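Local coordinates for protein zinc chaperone AztD (Citrobacter koseri, PDB 6CMK) that acts as a periplasmic zinc chaperone, binding zinc ions and passing one directly to the solute-binding protein AztC without forming a stable complex, at residues B[296-301]-B[316-321]; B[349-354]-B[366-371]. All blocks are in the same frame, centred on the assembly; numbering follows the deposited sequence.

Contact 1: residues B[296-301]-B[316-321]; sequences LPTRRV and FTEDGK
Glu318 meets the guanidinium of Arg299 at its edge, and OE1 lies close to the guanidinium plane. The two flat groups are not coplanar; their planes stand 67° apart. The salt bridge runs from Arg299 NE to Glu318 OE1 at 2.7 Å, on the syn side of the carboxylate. Arg299 N also bonds to Glu318 OE1, at 3.0 Å and from the same face of the carboxylate. Two donors of one residue thus grip a single oxygen. The other oxygen, Glu318 OE2, accepts from Met344 N, so the carboxylate is held at both ends. Glu318 CG sits between its own backbone N and carbonyl carbon (chi1 65°), and the extended chain beyond it carries the acid back to Arg299.

The Phe316 ring has Val301 CB at its edge, 3.9 Å from Phe316 CD1. One face is covered near its rim by the carbonyl oxygen of Lys321. Val301 CG2 turns away from the ring and packs on the backbone N of Glu318 at 3.5 Å. Thr298 lies over the turn. Its CB rests on Glu318 CG at 3.6 Å, and its OG1 is near Thr317 CB.

Backbone bonds join Val301 N to Phe316 O and Glu318 N to Arg299 O. Between them Arg300 and Thr317 form an antiparallel, non-hydrogen-bonded pair. Asp319 OD1 accepts from Thr317 OG1 at 2.6 Å and from Lys321 N at 2.9 Å, on opposite faces of its carboxylate. The second bond makes an Asx turn, which overlaps the end of the type I turn from Thr317 to Gly320. This is the open end of the beta hairpin of strands 300-305 and 312-317, where the turn leads on to strand 321-326, in one four-stranded antiparallel blade of the beta propeller.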
ATOM      1  N   LEU B 296      -7.988 -31.603  -5.482  1.00 18.39           N
ATOM      2  CA  LEU B 296      -7.923 -31.304  -6.898  1.00 21.94           C
ATOM      3  C   LEU B 296      -8.235 -32.557  -7.708  1.00 21.91           C
ATOM      4  O   LEU B 296      -7.919 -33.673  -7.282  1.00 20.60           O
ATOM      5  CB  LEU B 296      -6.540 -30.795  -7.279  1.00 21.25           C
ATOM      6  CG  LEU B 296      -6.004 -29.655  -6.425  1.00 23.12           C
ATOM      7  CD1 LEU B 296      -4.544 -29.409  -6.753  1.00 22.28           C
ATOM      8  CD2 LEU B 296      -6.836 -28.404  -6.641  1.00 23.56           C
ATOM      9  N   PRO B 297      -8.845 -32.400  -8.883  1.00 21.82           N
ATOM     10  CA  PRO B 297      -9.133 -33.588  -9.702  1.00 26.06           C
ATOM     11  C   PRO B 297      -7.884 -34.280 -10.216  1.00 21.49           C
ATOM     12  O   PRO B 297      -7.892 -35.509 -10.336  1.00 26.33           O
ATOM     13  CB  PRO B 297     -10.002 -33.041 -10.845  1.00 28.06           C
ATOM     14  CG  PRO B 297      -9.829 -31.572 -10.829  1.00 33.43           C
ATOM     15  CD  PRO B 297      -9.416 -31.165  -9.451  1.00 23.81           C
ATOM     16  N   THR B 298      -6.824 -33.541 -10.534  1.00 19.31           N
ATOM     17  CA  THR B 298      -5.544 -34.121 -10.914  1.00 21.97           C
ATOM     18  C   THR B 298      -4.446 -33.383 -10.160  1.00 18.99           C
ATOM     19  O   THR B 298      -4.713 -32.507  -9.331  1.00 19.44           O
ATOM     20  CB  THR B 298      -5.305 -34.051 -12.430  1.00 24.02           C
ATOM     21  OG1 THR B 298      -5.365 -32.687 -12.868  1.00 22.80           O
ATOM     22  CG2 THR B 298      -6.349 -34.861 -13.183  1.00 27.42           C
ATOM     23  N   ARG B 299      -3.198 -33.725 -10.457  1.00 20.07           N
ATOM     24  CA  ARG B 299      -2.080 -33.222  -9.665  1.00 19.69           C
ATOM     25  C   ARG B 299      -1.758 -31.766  -9.984  1.00 18.19           C
ATOM     26  O   ARG B 299      -1.905 -31.293 -11.116  1.00 23.19           O
ATOM     27  CB  ARG B 299      -0.849 -34.097  -9.891  1.00 26.18           C
ATOM     28  CG  ARG B 299      -0.919 -35.386  -9.106  1.00 24.76           C
ATOM     29  CD  ARG B 299       0.120 -36.384  -9.556  1.00 32.43           C
ATOM     30  NE  ARG B 299      -0.165 -36.889 -10.890  1.00 47.32           N
ATOM     31  CZ  ARG B 299       0.620 -37.736 -11.548  1.00 65.65           C
ATOM     32  NH1 ARG B 299       1.744 -38.166 -10.989  1.00 69.27           N
ATOM     33  NH2 ARG B 299       0.281 -38.148 -12.765  1.00 64.76           N
ATOM     34  N   ARG B 300      -1.302 -31.064  -8.954  1.00 17.44           N
ATOM     35  CA  ARG B 300      -0.993 -29.643  -9.049  1.00 17.94           C
ATOM     36  C   ARG B 300       0.313 -29.404  -9.801  1.00 21.10           C
ATOM     37  O   ARG B 300       1.331 -30.056  -9.533  1.00 20.66           O
ATOM     38  CB  ARG B 300      -0.909 -29.061  -7.641  1.00 18.05           C
ATOM     39  CG  ARG B 300      -0.617 -27.589  -7.571  1.00 17.02           C
ATOM     40  CD  ARG B 300      -0.505 -27.153  -6.123  1.00 17.16           C
ATOM     41  NE  ARG B 300       0.740 -27.679  -5.603  1.00 21.66           N
ATOM     42  CZ  ARG B 300       1.923 -27.114  -5.802  1.00 31.18           C
ATOM     43  NH1 ARG B 300       2.011 -25.961  -6.461  1.00 27.74           N
ATOM     44  NH2 ARG B 300       3.014 -27.693  -5.331  1.00 32.82           N
ATOM     45  N   VAL B 301       0.279 -28.472 -10.750  1.00 16.49           N
ATOM     46  CA  VAL B 301       1.466 -28.007 -11.459  1.00 16.50           C
ATOM     47  C   VAL B 301       2.002 -26.709 -10.863  1.00 16.20           C
ATOM     48  O   VAL B 301       3.213 -26.550 -10.693  1.00 19.50           O
ATOM     49  CB  VAL B 301       1.146 -27.828 -12.961  1.00 16.75           C
ATOM     50  CG1 VAL B 301       2.315 -27.157 -13.699  1.00 21.03           C
ATOM     51  CG2 VAL B 301       0.801 -29.175 -13.612  1.00 19.88           C
ATOM     52  N   PHE B 316      -3.047 -24.417 -11.381  1.00 14.72           N
ATOM     53  CA  PHE B 316      -2.966 -25.115 -12.656  1.00 15.32           C
ATOM     54  C   PHE B 316      -2.680 -26.585 -12.382  1.00 16.29           C
ATOM     55  O   PHE B 316      -1.823 -26.912 -11.558  1.00 15.85           O
ATOM     56  CB  PHE B 316      -1.868 -24.525 -13.546  1.00 15.30           C
ATOM     57  CG  PHE B 316      -1.965 -24.953 -14.986  1.00 17.49           C
ATOM     58  CD1 PHE B 316      -1.309 -26.078 -15.434  1.00 23.06           C
ATOM     59  CD2 PHE B 316      -2.729 -24.227 -15.879  1.00 24.67           C
ATOM     60  CE1 PHE B 316      -1.408 -26.476 -16.754  1.00 21.79           C
ATOM     61  CE2 PHE B 316      -2.833 -24.615 -17.198  1.00 23.62           C
ATOM     62  CZ  PHE B 316      -2.172 -25.744 -17.635  1.00 18.14           C
ATOM     63  N   THR B 317      -3.404 -27.468 -13.066  1.00 16.62           N
ATOM     64  CA  THR B 317      -3.297 -28.900 -12.825  1.00 17.10           C
ATOM     65  C   THR B 317      -2.787 -29.601 -14.080  1.00 17.78           C
ATOM     66  O   THR B 317      -2.819 -29.052 -15.184  1.00 17.82           O
ATOM     67  CB  THR B 317      -4.649 -29.495 -12.376  1.00 18.51           C
ATOM     68  OG1 THR B 317      -5.719 -28.971 -13.177  1.00 19.76           O
ATOM     69  CG2 THR B 317      -4.923 -29.179 -10.906  1.00 18.63           C
ATOM     70  N   GLU B 318      -2.301 -30.830 -13.884  1.00 18.36           N
ATOM     71  CA  GLU B 318      -1.597 -31.551 -14.939  1.00 19.05           C
ATOM     72  C   GLU B 318      -2.495 -31.864 -16.128  1.00 19.57           C
ATOM     73  O   GLU B 318      -1.981 -32.105 -17.224  1.00 20.06           O
ATOM     74  CB  GLU B 318      -1.004 -32.840 -14.371  1.00 21.11           C
ATOM     75  CG  GLU B 318      -2.053 -33.830 -13.895  1.00 23.45           C
ATOM     76  CD  GLU B 318      -1.453 -35.091 -13.316  1.00 32.47           C
ATOM     77  OE1 GLU B 318      -2.075 -35.679 -12.402  1.00 28.48           O
ATOM     78  OE2 GLU B 318      -0.360 -35.494 -13.773  1.00 26.60           O
ATOM     79  N   ASP B 319      -3.814 -31.831 -15.944  1.00 19.51           N
ATOM     80  CA  ASP B 319      -4.751 -32.081 -17.030  1.00 21.55           C
ATOM     81  C   ASP B 319      -4.795 -30.953 -18.050  1.00 21.84           C
ATOM     82  O   ASP B 319      -5.485 -31.092 -19.069  1.00 22.74           O
ATOM     83  CB  ASP B 319      -6.162 -32.322 -16.472  1.00 21.40           C
ATOM     84  CG  ASP B 319      -6.608 -31.250 -15.502  1.00 22.71           C
ATOM     85  OD1 ASP B 319      -5.993 -30.169 -15.492  1.00 20.42           O
ATOM     86  OD2 ASP B 319      -7.576 -31.492 -14.746  1.00 27.95           O
ATOM     87  N   GLY B 320      -4.078 -29.857 -17.821  1.00 19.12           N
ATOM     88  CA  GLY B 320      -4.115 -28.718 -18.714  1.00 19.40           C
ATOM     89  C   GLY B 320      -5.096 -27.639 -18.318  1.00 20.85           C
ATOM     90  O   GLY B 320      -5.282 -26.685 -19.080  1.00 21.21           O
ATOM     91  N   LYS B 321      -5.724 -27.756 -17.159  1.00 17.92           N
ATOM     92  CA  LYS B 321      -6.779 -26.838 -16.762  1.00 17.94           C
ATOM     93  C   LYS B 321      -6.277 -25.814 -15.753  1.00 18.80           C
ATOM     94  O   LYS B 321      -5.444 -26.100 -14.887  1.00 17.80           O
ATOM     95  CB  LYS B 321      -7.969 -27.582 -16.155  1.00 17.71           C
ATOM     96  CG  LYS B 321      -8.739 -28.480 -17.114  1.00 20.27           C
ATOM     97  CD  LYS B 321     -10.043 -28.895 -16.444  1.00 27.98           C
ATOM     98  CE  LYS B 321     -10.833 -29.915 -17.238  1.00 30.90           C
ATOM     99  NZ  LYS B 321     -12.187 -30.071 -16.626  1.00 31.14           N
TER

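Contact 2: residues B[349-354]-B[366-371]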
ATOM      1  N   ASN B 349      10.778 -33.449 -14.257  1.00 48.91           N
ATOM      2  CA  ASN B 349      11.758 -32.388 -14.456  1.00 51.90           C
ATOM      3  C   ASN B 349      11.463 -31.488 -15.652  1.00 51.26           C
ATOM      4  O   ASN B 349      12.064 -30.414 -15.761  1.00 46.19           O
ATOM      5  CB  ASN B 349      13.157 -32.992 -14.618  1.00 51.20           C
ATOM      6  CG  ASN B 349      13.593 -33.788 -13.403  1.00 48.83           C
ATOM      7  OD1 ASN B 349      13.002 -33.674 -12.331  1.00 41.29           O
ATOM      8  ND2 ASN B 349      14.637 -34.596 -13.564  1.00 42.97           N
ATOM      9  N   ASP B 350      10.556 -31.882 -16.540  1.00 44.41           N
ATOM     10  CA  ASP B 350      10.369 -31.154 -17.783  1.00 37.83           C
ATOM     11  C   ASP B 350       9.623 -29.838 -17.546  1.00 34.74           C
ATOM     12  O   ASP B 350       8.858 -29.714 -16.587  1.00 39.19           O
ATOM     13  CB  ASP B 350       9.602 -32.015 -18.782  1.00 52.21           C
ATOM     14  CG  ASP B 350      10.444 -33.146 -19.338  1.00 61.34           C
ATOM     15  OD1 ASP B 350      11.462 -32.855 -20.002  1.00 55.41           O
ATOM     16  OD2 ASP B 350      10.098 -34.323 -19.099  1.00 67.23           O
ATOM     17  N   PRO B 351       9.837 -28.840 -18.407  1.00 26.35           N
ATOM     18  CA  PRO B 351       9.074 -27.587 -18.300  1.00 27.09           C
ATOM     19  C   PRO B 351       7.576 -27.843 -18.382  1.00 20.00           C
ATOM     20  O   PRO B 351       7.116 -28.691 -19.145  1.00 23.21           O
ATOM     21  CB  PRO B 351       9.561 -26.778 -19.509  1.00 36.46           C
ATOM     22  CG  PRO B 351      10.057 -27.807 -20.474  1.00 37.98           C
ATOM     23  CD  PRO B 351      10.683 -28.857 -19.613  1.00 34.36           C
ATOM     24  N   ARG B 352       6.789 -27.099 -17.620  1.00 22.78           N
ATOM     25  CA  ARG B 352       5.358 -27.069 -17.377  1.00 18.84           C
ATOM     26  C   ARG B 352       4.858 -25.647 -17.216  1.00 17.49           C
ATOM     27  O   ARG B 352       5.626 -24.738 -16.892  1.00 17.62           O
ATOM     28  CB  ARG B 352       4.976 -27.897 -16.146  1.00 24.09           C
ATOM     29  CG  ARG B 352       5.430 -29.329 -16.285  1.00 24.64           C
ATOM     30  CD  ARG B 352       4.545 -30.300 -15.541  1.00 45.83           C
ATOM     31  NE  ARG B 352       5.121 -31.636 -15.616  1.00 62.76           N
ATOM     32  CZ  ARG B 352       6.212 -32.005 -14.953  1.00 68.47           C
ATOM     33  NH1 ARG B 352       6.837 -31.142 -14.156  1.00 60.79           N
ATOM     34  NH2 ARG B 352       6.679 -33.235 -15.084  1.00 81.58           N
ATOM     35  N   PRO B 353       3.562 -25.433 -17.429  1.00 17.67           N
ATOM     36  CA  PRO B 353       2.983 -24.090 -17.302  1.00 16.62           C
ATOM     37  C   PRO B 353       3.201 -23.435 -15.943  1.00 16.75           C
ATOM     38  O   PRO B 353       3.274 -24.095 -14.905  1.00 17.15           O
ATOM     39  CB  PRO B 353       1.498 -24.345 -17.562  1.00 16.72           C
ATOM     40  CG  PRO B 353       1.520 -25.478 -18.539  1.00 18.82           C
ATOM     41  CD  PRO B 353       2.604 -26.380 -18.025  1.00 18.76           C
ATOM     42  N   ARG B 354       3.280 -22.102 -15.976  1.00 15.98           N
ATOM     43  CA  ARG B 354       3.322 -21.248 -14.795  1.00 14.77           C
ATOM     44  C   ARG B 354       2.322 -20.115 -14.997  1.00 16.51           C
ATOM     45  O   ARG B 354       2.100 -19.667 -16.128  1.00 16.92           O
ATOM     46  CB  ARG B 354       4.740 -20.685 -14.556  1.00 14.70           C
ATOM     47  CG  ARG B 354       5.810 -21.768 -14.292  1.00 16.18           C
ATOM     48  CD  ARG B 354       5.523 -22.404 -12.945  1.00 16.50           C
ATOM     49  NE  ARG B 354       6.521 -23.374 -12.498  1.00 21.64           N
ATOM     50  CZ  ARG B 354       6.420 -24.690 -12.621  1.00 28.57           C
ATOM     51  NH1 ARG B 354       5.369 -25.240 -13.212  1.00 20.40           N
ATOM     52  NH2 ARG B 354       7.389 -25.465 -12.145  1.00 24.47           N
ATOM     53  N   ASP B 366       2.960 -21.697 -21.788  1.00 17.77           N
ATOM     54  CA  ASP B 366       2.785 -22.992 -22.446  1.00 18.31           C
ATOM     55  C   ASP B 366       4.125 -23.286 -23.098  1.00 22.65           C
ATOM     56  O   ASP B 366       4.294 -23.098 -24.311  1.00 23.49           O
ATOM     57  CB  ASP B 366       1.637 -22.970 -23.457  1.00 18.66           C
ATOM     58  CG  ASP B 366       1.259 -24.353 -23.935  1.00 26.99           C
ATOM     59  OD1 ASP B 366       2.062 -25.282 -23.719  1.00 31.25           O
ATOM     60  OD2 ASP B 366       0.169 -24.517 -24.534  1.00 27.02           O
ATOM     61  N   PRO B 367       5.111 -23.740 -22.316  1.00 24.01           N
ATOM     62  CA  PRO B 367       6.487 -23.784 -22.846  1.00 21.62           C
ATOM     63  C   PRO B 367       6.639 -24.637 -24.097  1.00 25.52           C
ATOM     64  O   PRO B 367       7.373 -24.243 -25.009  1.00 26.33           O
ATOM     65  CB  PRO B 367       7.308 -24.331 -21.667  1.00 23.55           C
ATOM     66  CG  PRO B 367       6.329 -24.783 -20.631  1.00 24.91           C
ATOM     67  CD  PRO B 367       5.054 -24.043 -20.876  1.00 21.31           C
ATOM     68  N   LEU B 368       5.958 -25.779 -24.176  1.00 24.44           N
ATOM     69  CA  LEU B 368       6.112 -26.653 -25.332  1.00 28.69           C
ATOM     70  C   LEU B 368       5.535 -26.051 -26.607  1.00 28.01           C
ATOM     71  O   LEU B 368       5.856 -26.533 -27.697  1.00 26.01           O
ATOM     72  CB  LEU B 368       5.457 -28.007 -25.052  1.00 33.38           C
ATOM     73  CG  LEU B 368       6.035 -28.772 -23.859  1.00 42.07           C
ATOM     74  CD1 LEU B 368       5.470 -30.183 -23.805  1.00 46.23           C
ATOM     75  CD2 LEU B 368       7.559 -28.804 -23.896  1.00 37.97           C
ATOM     76  N   LYS B 369       4.686 -25.028 -26.503  1.00 28.16           N
ATOM     77  CA  LYS B 369       4.113 -24.374 -27.672  1.00 27.82           C
ATOM     78  C   LYS B 369       4.679 -22.978 -27.904  1.00 24.34           C
ATOM     79  O   LYS B 369       4.221 -22.279 -28.813  1.00 25.77           O
ATOM     80  CB  LYS B 369       2.594 -24.304 -27.541  1.00 22.49           C
ATOM     81  CG  LYS B 369       1.908 -25.656 -27.410  1.00 39.44           C
ATOM     82  CD  LYS B 369       1.919 -26.449 -28.709  1.00 49.72           C
ATOM     83  CE  LYS B 369       1.123 -27.739 -28.565  1.00 57.65           C
ATOM     84  NZ  LYS B 369      -0.328 -27.493 -28.319  1.00 59.15           N
ATOM     85  N   SER B 370       5.659 -22.556 -27.111  1.00 22.56           N
ATOM     86  CA  SER B 370       6.291 -21.252 -27.277  1.00 21.64           C
ATOM     87  C   SER B 370       5.253 -20.132 -27.272  1.00 20.80           C
ATOM     88  O   SER B 370       5.254 -19.251 -28.131  1.00 23.92           O
ATOM     89  CB  SER B 370       7.114 -21.209 -28.564  1.00 26.17           C
ATOM     90  OG  SER B 370       8.046 -22.271 -28.620  1.00 25.38           O
ATOM     91  N   LYS B 371       4.356 -20.158 -26.286  1.00 21.74           N
ATOM     92  CA  LYS B 371       3.352 -19.106 -26.193  1.00 25.85           C
ATOM     93  C   LYS B 371       2.918 -18.919 -24.749  1.00 24.45           C
ATOM     94  O   LYS B 371       3.203 -19.745 -23.876  1.00 20.41           O
ATOM     95  CB  LYS B 371       2.138 -19.400 -27.088  1.00 29.43           C
ATOM     96  CG  LYS B 371       1.291 -20.609 -26.690  1.00 28.73           C
ATOM     97  CD  LYS B 371       0.182 -20.909 -27.728  1.00 32.46           C
ATOM     98  CE  LYS B 371       0.739 -21.263 -29.112  1.00 53.40           C
ATOM     99  NZ  LYS B 371      -0.300 -21.408 -30.179  1.00 50.80           N
TER
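Pro367 puts its ring against the chain from Pro351 to Pro353. Its CG and CD form the bump. The hollow is shaped by the ring of Pro351, the carbonyl group of Arg352 and the ring nitrogen of Pro353. Pro351 CB meets Pro367 CG at 4.0 Å on one side of this hollow. At its floor, Arg352 O is 3.8 Å from Pro367 CG. Further along, Pro353 N is 4.0 Å from Pro367 CD. The ring carbons Pro353 CD and Pro367 CD approach more loosely, at 4.4 Å.

Leu368 adds a smaller bump at the outer end. Its CB does not head for the other segment, but the side chain reaches over and brings CD2 to 4.4 Å from Pro351 CG. Pro351 and Leu368 both also touch Gln391, which extends this packing to a further loop.

No hydrogen bond crosses between the two segments. Fit of apolar carbon against ring and backbone is what joins them, and it buries 192 Å² in all. The Arg352 side chain leaves on the far side of its backbone, and its NH1 bonds to Trp348 O. The carbonyl group lies broadside to Pro367 CG. The guanidinium has Asp350 O over one face, toward the rim.

Segment 366-371 holds its own shape. Lys369 N bonds to Asp366 O, and Ser370 N to Pro367 O at 3.2 Å. Tyr342 OH bonds to both Asp366 OD1 and Leu368 N. Ser370 and Lys371 together face Asp366, a G1 beta bulge. It closes the turn between strands 361-366 and 371-376, the two middle strands of a propeller blade, and the long loop before strand 355-358 packs against that turn.

In the fold
Contact 1 and contact 2 come one after the other along the chain and belong to neighbouring blades of the propeller. Their centres are 14 Å apart. They touch directly: Phe316 CE1 is 3.6 Å from Pro353 CG, and Val301 CG1 is 3.7 Å from Arg352 CB. Pro353 therefore faces Pro367 within its own contact and Phe316 in the blade before. Tyr342 also links them, through its backbone to Glu318 and its hydroxyl to Asp366. Contact 1 is nearer to a metal site: the Arg300 side chain is about 11 Å from a bound zinc ion and about 9 Å from the side chain of the zinc ligand His216. Contact 2 lies away from the zinc sites.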